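Local coordinates for protein glucose-6-phosphate dehydrogenase (Trypanosoma cruzi, PDB 5AQ1) that oxidises glucose 6-phosphate with NADP+ in the first step of the pentose phosphate pathway, yielding NADPH that helps maintain redox balance, at residues B[412-415]-B[421-424]; B[240-245]-B[504-509]. All coordinates share one frame; numbering follows the deposited sequence.

Contact 1: B[412-415]-B[421-424]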
ATOM      1  N   ALA B 412      -2.875  15.531 -18.111  1.00 35.62           N
ATOM      2  CA  ALA B 412      -2.585  14.852 -19.366  1.00 36.04           C
ATOM      3  C   ALA B 412      -1.743  15.753 -20.255  1.00 36.76           C
ATOM      4  O   ALA B 412      -1.620  16.953 -20.003  1.00 37.16           O
ATOM      5  CB  ALA B 412      -3.879  14.473 -20.074  1.00 36.50           C
ATOM      6  N   LYS B 413      -1.156  15.164 -21.291  1.00 37.13           N
ATOM      7  CA  LYS B 413      -0.428  15.923 -22.299  1.00 38.17           C
ATOM      8  C   LYS B 413      -1.413  16.808 -23.057  1.00 38.43           C
ATOM      9  O   LYS B 413      -2.505  16.359 -23.391  1.00 38.00           O
ATOM     10  CB  LYS B 413       0.282  14.968 -23.263  1.00 39.10           C
ATOM     11  CG  LYS B 413       1.044  15.647 -24.390  1.00 40.61           C
ATOM     12  CD  LYS B 413       1.397  14.655 -25.484  1.00 41.76           C
ATOM     13  CE  LYS B 413       1.865  15.363 -26.742  1.00 43.45           C
ATOM     14  NZ  LYS B 413       0.747  16.029 -27.465  1.00 44.13           N
ATOM     15  N   THR B 414      -1.031  18.058 -23.320  1.00 39.31           N
ATOM     16  CA  THR B 414      -1.853  18.949 -24.135  1.00 41.06           C
ATOM     17  C   THR B 414      -1.961  18.384 -25.548  1.00 42.20           C
ATOM     18  O   THR B 414      -0.944  18.156 -26.200  1.00 41.90           O
ATOM     19  CB  THR B 414      -1.274  20.370 -24.230  1.00 42.47           C
ATOM     20  OG1 THR B 414       0.110  20.306 -24.593  1.00 45.66           O
ATOM     21  CG2 THR B 414      -1.408  21.098 -22.908  1.00 41.49           C
ATOM     22  N   PRO B 415      -3.194  18.148 -26.025  1.00 43.58           N
ATOM     23  CA  PRO B 415      -3.401  17.547 -27.346  1.00 45.86           C
ATOM     24  C   PRO B 415      -2.695  18.292 -28.473  1.00 48.51           C
ATOM     25  O   PRO B 415      -2.758  19.516 -28.527  1.00 48.67           O
ATOM     26  CB  PRO B 415      -4.913  17.640 -27.543  1.00 45.71           C
ATOM     27  CG  PRO B 415      -5.476  17.697 -26.171  1.00 44.29           C
ATOM     28  CD  PRO B 415      -4.469  18.432 -25.344  1.00 43.06           C
ATOM     29  N   THR B 421       1.601  20.117 -20.455  1.00 46.70           N
ATOM     30  CA  THR B 421       0.561  19.473 -19.661  1.00 44.21           C
ATOM     31  C   THR B 421      -0.624  20.405 -19.423  1.00 43.49           C
ATOM     32  O   THR B 421      -0.508  21.628 -19.518  1.00 42.40           O
ATOM     33  CB  THR B 421       1.092  19.005 -18.294  1.00 42.78           C
ATOM     34  OG1 THR B 421       1.545  20.135 -17.541  1.00 42.48           O
ATOM     35  CG2 THR B 421       2.230  18.010 -18.464  1.00 42.36           C
ATOM     36  N   HIS B 422      -1.767  19.796 -19.118  1.00 43.45           N
ATOM     37  CA  HIS B 422      -2.984  20.515 -18.747  1.00 43.33           C
ATOM     38  C   HIS B 422      -3.846  19.599 -17.888  1.00 42.21           C
ATOM     39  O   HIS B 422      -3.685  18.380 -17.931  1.00 40.98           O
ATOM     40  CB  HIS B 422      -3.759  20.959 -19.996  1.00 43.78           C
ATOM     41  CG  HIS B 422      -4.516  19.854 -20.668  1.00 43.63           C
ATOM     42  ND1 HIS B 422      -3.902  18.733 -21.183  1.00 43.91           N
ATOM     43  CD2 HIS B 422      -5.839  19.703 -20.910  1.00 44.16           C
ATOM     44  CE1 HIS B 422      -4.816  17.934 -21.707  1.00 44.07           C
ATOM     45  NE2 HIS B 422      -5.998  18.504 -21.561  1.00 44.28           N
ATOM     46  N   GLN B 423      -4.751  20.181 -17.107  1.00 43.24           N
ATOM     47  CA  GLN B 423      -5.700  19.384 -16.336  1.00 44.05           C
ATOM     48  C   GLN B 423      -6.954  19.123 -17.172  1.00 41.74           C
ATOM     49  O   GLN B 423      -7.471  20.026 -17.826  1.00 41.31           O
ATOM     50  CB  GLN B 423      -6.039  20.058 -15.000  1.00 47.67           C
ATOM     51  CG  GLN B 423      -7.058  19.292 -14.159  1.00 52.95           C
ATOM     52  CD  GLN B 423      -6.909  19.543 -12.653  1.00 58.31           C
ATOM     53  OE1 GLN B 423      -7.364  20.567 -12.118  1.00 59.94           O
ATOM     54  NE2 GLN B 423      -6.272  18.598 -11.961  1.00 58.38           N
ATOM     55  N   THR B 424      -7.417  17.875 -17.152  1.00 40.25           N
ATOM     56  CA  THR B 424      -8.604  17.450 -17.893  1.00 39.97           C
ATOM     57  C   THR B 424      -9.446  16.524 -16.998  1.00 38.81           C
ATOM     58  O   THR B 424      -9.192  16.442 -15.796  1.00 37.71           O
ATOM     59  CB  THR B 424      -8.205  16.773 -19.226  1.00 40.96           C
ATOM     60  OG1 THR B 424      -9.376  16.457 -19.988  1.00 41.53           O
ATOM     61  CG2 THR B 424      -7.386  15.503 -18.989  1.00 40.91           C
TER

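Contact 2: B[240-245]-B[504-509]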
ATOM      1  N   ILE B 240      -5.060  10.048  -0.190  1.00 32.87           N
ATOM      2  CA  ILE B 240      -5.974  11.188  -0.071  1.00 33.42           C
ATOM      3  C   ILE B 240      -5.365  12.295   0.791  1.00 34.00           C
ATOM      4  O   ILE B 240      -4.925  12.054   1.917  1.00 33.27           O
ATOM      5  CB  ILE B 240      -7.341  10.764   0.502  1.00 32.40           C
ATOM      6  CG1 ILE B 240      -8.042   9.817  -0.472  1.00 32.13           C
ATOM      7  CG2 ILE B 240      -8.215  11.983   0.761  1.00 32.41           C
ATOM      8  CD1 ILE B 240      -9.294   9.169   0.077  1.00 32.31           C
ATOM      9  N   ALA B 241      -5.355  13.506   0.239  1.00 34.86           N
ATOM     10  CA  ALA B 241      -4.820  14.682   0.919  1.00 35.89           C
ATOM     11  C   ALA B 241      -5.907  15.460   1.653  1.00 36.82           C
ATOM     12  O   ALA B 241      -5.657  16.012   2.721  1.00 36.23           O
ATOM     13  CB  ALA B 241      -4.131  15.593  -0.087  1.00 36.53           C
ATOM     14  N   CYS B 242      -7.101  15.519   1.067  1.00 37.96           N
ATOM     15  CA  CYS B 242      -8.187  16.321   1.614  1.00 39.46           C
ATOM     16  C   CYS B 242      -9.537  15.919   1.017  1.00 38.27           C
ATOM     17  O   CYS B 242      -9.627  15.594  -0.169  1.00 38.17           O
ATOM     18  CB  CYS B 242      -7.922  17.800   1.332  1.00 41.48           C
ATOM     19  SG  CYS B 242      -9.206  18.905   1.957  1.00 48.75           S
ATOM     20  N   VAL B 243     -10.581  15.948   1.845  1.00 37.45           N
ATOM     21  CA  VAL B 243     -11.949  15.660   1.405  1.00 36.68           C
ATOM     22  C   VAL B 243     -12.847  16.858   1.707  1.00 37.00           C
ATOM     23  O   VAL B 243     -12.900  17.322   2.846  1.00 37.11           O
ATOM     24  CB  VAL B 243     -12.518  14.410   2.103  1.00 35.49           C
ATOM     25  CG1 VAL B 243     -13.976  14.190   1.724  1.00 35.61           C
ATOM     26  CG2 VAL B 243     -11.689  13.183   1.756  1.00 35.75           C
ATOM     27  N   GLN B 244     -13.542  17.355   0.685  1.00 36.54           N
ATOM     28  CA  GLN B 244     -14.441  18.496   0.839  1.00 36.37           C
ATOM     29  C   GLN B 244     -15.870  18.102   0.481  1.00 35.65           C
ATOM     30  O   GLN B 244     -16.110  17.503  -0.568  1.00 37.27           O
ATOM     31  CB  GLN B 244     -13.992  19.665  -0.038  1.00 36.99           C
ATOM     32  CG  GLN B 244     -14.637  20.992   0.340  1.00 37.89           C
ATOM     33  CD  GLN B 244     -14.331  22.105  -0.642  1.00 37.83           C
ATOM     34  OE1 GLN B 244     -13.746  23.121  -0.279  1.00 38.07           O
ATOM     35  NE2 GLN B 244     -14.732  21.919  -1.890  1.00 38.30           N
ATOM     36  N   ILE B 245     -16.808  18.439   1.363  1.00 34.81           N
ATOM     37  CA  ILE B 245     -18.234  18.219   1.129  1.00 33.93           C
ATOM     38  C   ILE B 245     -18.917  19.583   1.139  1.00 33.40           C
ATOM     39  O   ILE B 245     -18.833  20.317   2.128  1.00 33.07           O
ATOM     40  CB  ILE B 245     -18.848  17.298   2.204  1.00 34.36           C
ATOM     41  CG1 ILE B 245     -18.133  15.941   2.214  1.00 34.04           C
ATOM     42  CG2 ILE B 245     -20.333  17.091   1.941  1.00 35.17           C
ATOM     43  CD1 ILE B 245     -18.448  15.076   3.416  1.00 33.86           C
ATOM     44  N   SER B 504      -6.504  24.815   5.657  1.00 43.95           N
ATOM     45  CA  SER B 504      -6.971  23.495   6.073  1.00 43.73           C
ATOM     46  C   SER B 504      -6.425  22.370   5.188  1.00 44.77           C
ATOM     47  O   SER B 504      -6.426  21.210   5.602  1.00 46.28           O
ATOM     48  CB  SER B 504      -8.501  23.438   6.089  1.00 43.59           C
ATOM     49  OG  SER B 504      -9.043  24.274   7.096  1.00 42.74           O
ATOM     50  N   GLY B 505      -5.983  22.702   3.974  1.00 44.08           N
ATOM     51  CA  GLY B 505      -5.301  21.737   3.114  1.00 42.36           C
ATOM     52  C   GLY B 505      -5.951  21.436   1.775  1.00 40.71           C
ATOM     53  O   GLY B 505      -5.453  20.594   1.035  1.00 40.48           O
ATOM     54  N   TYR B 506      -7.061  22.094   1.455  1.00 39.94           N
ATOM     55  CA  TYR B 506      -7.658  21.956   0.130  1.00 40.90           C
ATOM     56  C   TYR B 506      -7.043  22.983  -0.825  1.00 43.60           C
ATOM     57  O   TYR B 506      -7.225  24.186  -0.646  1.00 44.36           O
ATOM     58  CB  TYR B 506      -9.178  22.129   0.185  1.00 39.70           C
ATOM     59  CG  TYR B 506      -9.833  21.913  -1.156  1.00 38.74           C
ATOM     60  CD1 TYR B 506     -10.155  20.635  -1.598  1.00 37.58           C
ATOM     61  CD2 TYR B 506     -10.103  22.987  -1.999  1.00 38.98           C
ATOM     62  CE1 TYR B 506     -10.744  20.435  -2.835  1.00 37.43           C
ATOM     63  CE2 TYR B 506     -10.687  22.799  -3.237  1.00 39.28           C
ATOM     64  CZ  TYR B 506     -11.006  21.524  -3.654  1.00 38.16           C
ATOM     65  OH  TYR B 506     -11.589  21.352  -4.890  1.00 37.37           O
ATOM     66  N   LYS B 507      -6.307  22.500  -1.825  1.00 46.69           N
ATOM     67  CA  LYS B 507      -5.702  23.370  -2.834  1.00 50.28           C
ATOM     68  C   LYS B 507      -6.700  23.614  -3.944  1.00 52.90           C
ATOM     69  O   LYS B 507      -6.975  22.728  -4.750  1.00 49.51           O
ATOM     70  CB  LYS B 507      -4.413  22.766  -3.400  1.00 52.22           C
ATOM     71  CG  LYS B 507      -3.173  23.166  -2.617  1.00 55.05           C
ATOM     72  CD  LYS B 507      -1.978  22.277  -2.923  1.00 58.49           C
ATOM     73  CE  LYS B 507      -1.267  22.683  -4.203  1.00 61.68           C
ATOM     74  NZ  LYS B 507      -0.022  21.887  -4.388  1.00 65.35           N
ATOM     75  N   THR B 508      -7.242  24.825  -3.970  1.00 61.22           N
ATOM     76  CA  THR B 508      -8.272  25.182  -4.933  1.00 66.75           C
ATOM     77  C   THR B 508      -7.624  25.513  -6.282  1.00 73.56           C
ATOM     78  O   THR B 508      -6.765  26.396  -6.370  1.00 76.20           O
ATOM     79  CB  THR B 508      -9.158  26.336  -4.397  1.00 66.68           C
ATOM     80  OG1 THR B 508     -10.401  26.362  -5.107  1.00 66.49           O
ATOM     81  CG2 THR B 508      -8.465  27.702  -4.501  1.00 67.59           C
ATOM     82  N   THR B 509      -8.012  24.767  -7.317  1.00 79.57           N
ATOM     83  CA  THR B 509      -7.502  24.962  -8.682  1.00 89.78           C
ATOM     84  C   THR B 509      -8.264  24.060  -9.652  1.00 89.83           C
ATOM     85  O   THR B 509      -9.228  24.511 -10.261  1.00 88.20           O
ATOM     86  CB  THR B 509      -5.981  24.690  -8.822  1.00 94.88           C
ATOM     87  OG1 THR B 509      -5.243  25.419  -7.830  1.00 95.84           O
ATOM     88  CG2 THR B 509      -5.491  25.117 -10.208  1.00 94.65           C
ATOM     89  OXT THR B 509      -7.951  22.881  -9.851  1.00 88.16           O
TER

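Contact 1: B[412-415]-B[421-424]
The imidazole of His422 has the backbone oxygen of Lys413 at its edge, close to the ring plane and 3.3 Å from CE1, while Pro415 approaches obliquely with CD 3.7 Å from the same carbon. The proline and histidine side chains run at about a right angle to each other. Tyr434 of the second subunit meets the ring, with the two planes at about 70°. All this happens near the turn of a beta hairpin of strands 405-413 and 421-429, the latter outermost in this chain's mixed sheet.

Ala412 and His422 form an antiparallel hydrogen-bonded pair, with Ala412 N to His422 O and His422 N to Ala412 O both at 3.0 Å. The histidine CG sits between its own backbone N and carbonyl carbon (chi1 76°), which turns the ring back over the partner strand. ND1 can then add a weak bond to Ala412 O, bent to 132° at the hydrogen, and NE2 is left to bond Tyr434 OH of the second subunit. A small residue suits position 412, its methyl lying near CE1, oblique to the ring, and 3.8 Å from Thr424 CG2. Lys413 NZ bonds the backbone oxygens of Thr414 and Gly416 and forms a salt bridge with Glu216 of the second subunit. On the hairpin itself, Thr414 turns its methyl inward, CG2 lying 3.5 Å from Thr421 O.

Contact 2: B[240-245]-B[504-509]
A Schellman motif ends helix 495-504, and the C-terminal tail that leaves it runs past strand 240-248 of the large mixed sheet. Gly505 makes the turn with a positive phi of 120°, where a side chain would collide with the preceding carbonyl oxygen; hence the residue type. Its own oxygen lies 3.7 Å from Cys242 CB and accepts a hydrogen bond from Arg393.

Beyond the turn Tyr506 lies beside the strand. Cys242 SG is anti to its backbone N (chi1 180°), which brings it to 3.7 Å from Tyr506 CB. The sulfur stands at the ring's edge, 5.3 Å from the centroid of the Tyr506 ring, a Cys sulfur-aromatic contact. Two residues on, Gln244 reaches out with an extended chain and lays its amide over one ring face, the planes 23° apart, with OE1 4.0 Å from Tyr506 CD2. No hydrogen bond joins the two segments. A tyrosine suits the place because its ring packs against sulfur and amide while its hydroxyl bonds Glu395. The side chain of Gln379 holds Lys507 N. Ala241 and Cys242, both opposite Gln379 of strand 373-380, make a classic beta bulge in strand 240-248.

Overall arrangement
Both contacts belong to the same mixed sheet of the C-terminal domain, their centres about 21 Å apart. Contact 1 lies at the sheet's outer hairpin, about 37 Å from the centre of the chain, whereas contact 2 lies deeper, about 23 Å from it, with its strand between 373-380 and 361-366. Their roles differ accordingly: contact 1 meets the second subunit, while contact 2 is internal and touches no other chain of the assembly. The tail of contact 2 runs on toward strand 421-429, where its poorly ordered end comes near Gln423, an approach too uncertain to carry weight. Strand 240-248 leads directly toward Glu249, a residue of the glucose 6-phosphate pocket, connecting contact 2 along the chain with the substrate site.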